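Local structure of 16S rRNA processing protein (Pseudomonas aeruginosa, 2F1L) at residues 87-90 with 91-95. The protein probably acts as an accessory factor in the last step of 30S ribosomal subunit assembly and in efficient processing of 16S rRNA. Numbering follows the deposited sequence. Where two conformers were deposited one is given.
Sequences REEA and RTFTG
Glu88 and Arg91 form an i to i+3 salt bridge on the short helix 87-91 in the RimM N-terminal domain. The two side chains run side by side, and Arg91 grips the carboxylate side-on with two nitrogens. Arg91 NE donates to Glu88 OE1 at 2.7 Å. Arg91 NH1 reaches the syn lone pair of Glu88 OE2 at 3.0 Å. The carboxylate is turned 38° from the guanidinium plane, so the fork is twisted. Glu88 CG lies beside its backbone N, opposite the carbonyl carbon (chi1 -61°), and a bend at chi2 turns the carboxylate to Arg91. Arg87 NE lies 3.3 Å from Arg91 NH1, and the guanidinium planes stand nearly perpendicular. The Glu88 carboxylate probably offsets this closeness of like charges. Water 1 accepts from Arg87 NH2 and, weakly, from Arg91 NH1.

Arg91 also begins a type I beta turn that runs to Thr94. Glu89 O accepts twice from Thr92. Thr92 OG1, set between its backbone N and carbonyl carbon (chi1 72°), donates to Glu89 O at 2.6 Å in the carbonyl plane, while Thr92 N sits above that plane. Phe93 N donates to Ala90 O at 2.9 Å, and the edge of the Phe93 ring faces Glu89 O. Water 2 links Ala90 O to Thr94 OG1.

Asp86 OD2 accepts from the backbone N of Glu88 and Glu89 at the helix start. Arg87 NH1 bonds Gly31 O, while Ala90 and Arg91 pack on Val29 of strand 29-30. Arg58 holds the carbonyls of Thr92 and Thr94, and Gly95 pairs with Ile26 of strand 20-27 just before strand 97-101.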
loop_
_atom_site.group_PDB
_atom_site.type_symbol
_atom_site.label_atom_id
_atom_site.label_comp_id
_atom_site.label_asym_id
_atom_site.label_seq_id
_atom_site.Cartn_x
_atom_site.Cartn_y
_atom_site.Cartn_z
ATOM N N ARG A 87 10.881 10.115 28.963
ATOM C CA ARG A 87 10.659 8.765 28.419
ATOM C C ARG A 87 9.739 7.955 29.293
ATOM O O ARG A 87 8.993 7.151 28.804
ATOM C CB ARG A 87 12.000 8.060 28.245
ATOM C CG ARG A 87 11.980 6.643 27.632
ATOM C CD ARG A 87 13.374 6.088 27.752
ATOM N NE ARG A 87 13.584 4.794 27.116
ATOM C CZ ARG A 87 13.767 4.623 25.816
ATOM N NH1 ARG A 87 13.752 5.639 24.970
ATOM N NH2 ARG A 87 13.995 3.425 25.359
ATOM N N GLU A 88 9.772 8.169 30.596
ATOM C CA GLU A 88 9.047 7.305 31.506
ATOM C C GLU A 88 7.557 7.587 31.490
ATOM O O GLU A 88 6.784 6.632 31.485
ATOM C CB GLU A 88 9.634 7.401 32.906
ATOM C CG GLU A 88 11.076 6.963 32.962
ATOM C CD GLU A 88 11.332 5.645 32.216
ATOM O OE1 GLU A 88 10.601 4.652 32.460
ATOM O OE2 GLU A 88 12.253 5.601 31.371
ATOM N N GLU A 89 7.133 8.858 31.484
ATOM C CA GLU A 89 5.717 9.139 31.265
ATOM C C GLU A 89 5.287 8.650 29.854
ATOM O O GLU A 89 4.197 8.075 29.688
ATOM C CB GLU A 89 5.418 10.625 31.465
ATOM C CG GLU A 89 3.938 10.999 31.349
ATOM C CD GLU A 89 3.076 10.427 32.449
ATOM O OE1 GLU A 89 3.417 10.607 33.654
ATOM O OE2 GLU A 89 2.041 9.812 32.099
ATOM N N ALA A 90 6.158 8.830 28.857
ATOM C CA ALA A 90 5.845 8.453 27.498
ATOM C C ALA A 90 5.505 6.959 27.316
ATOM O O ALA A 90 4.666 6.630 26.456
ATOM C CB ALA A 90 6.937 8.865 26.581
ATOM N N ARG A 91 6.144 6.082 28.104
ATOM C CA ARG A 91 5.900 4.659 28.030
ATOM C C ARG A 91 4.431 4.400 28.228
ATOM O O ARG A 91 3.883 3.510 27.610
ATOM C CB ARG A 91 6.610 3.916 29.147
ATOM C CG ARG A 91 8.021 3.638 28.913
ATOM C CD ARG A 91 8.643 2.821 30.094
ATOM N NE ARG A 91 10.042 3.202 30.231
ATOM C CZ ARG A 91 11.021 2.695 29.486
ATOM N NH1 ARG A 91 12.297 3.119 29.643
ATOM N NH2 ARG A 91 10.725 1.761 28.577
ATOM N N THR A 92 3.806 5.169 29.113
ATOM C CA THR A 92 2.417 4.958 29.447
ATOM C C THR A 92 1.487 5.317 28.326
ATOM O O THR A 92 0.335 4.998 28.410
ATOM C CB THR A 92 1.990 5.754 30.699
ATOM O OG1 THR A 92 1.923 7.132 30.384
ATOM C CG2 THR A 92 3.004 5.569 31.826
ATOM N N PHE A 93 1.979 5.941 27.259
ATOM C CA PHE A 93 1.164 6.214 26.067
ATOM C C PHE A 93 1.111 5.078 25.077
ATOM O O PHE A 93 0.322 5.132 24.109
ATOM C CB PHE A 93 1.636 7.497 25.390
ATOM C CG PHE A 93 1.151 8.700 26.094
ATOM C CD1 PHE A 93 1.590 8.970 27.378
ATOM C CD2 PHE A 93 0.148 9.486 25.545
ATOM C CE1 PHE A 93 1.090 10.052 28.086
ATOM C CE2 PHE A 93 -0.364 10.589 26.243
ATOM C CZ PHE A 93 0.098 10.860 27.519
ATOM N N THR A 94 1.909 4.034 25.328
ATOM C CA THR A 94 2.000 2.904 24.397
ATOM C C THR A 94 0.644 2.209 24.252
ATOM O O THR A 94 -0.018 1.973 25.220
ATOM C CB THR A 94 3.100 1.915 24.860
ATOM O OG1 THR A 94 4.402 2.459 24.542
ATOM C CG2 THR A 94 2.943 0.548 24.210
ATOM N N GLY A 95 0.205 1.918 23.032
ATOM C CA GLY A 95 -1.050 1.206 22.832
ATOM C C GLY A 95 -2.239 2.112 22.576
ATOM O O GLY A 95 -3.330 1.617 22.368
HETATM O O HOH W 1 13.903 1.310 27.274
HETATM O O HOH W 2 4.597 5.045 24.269
#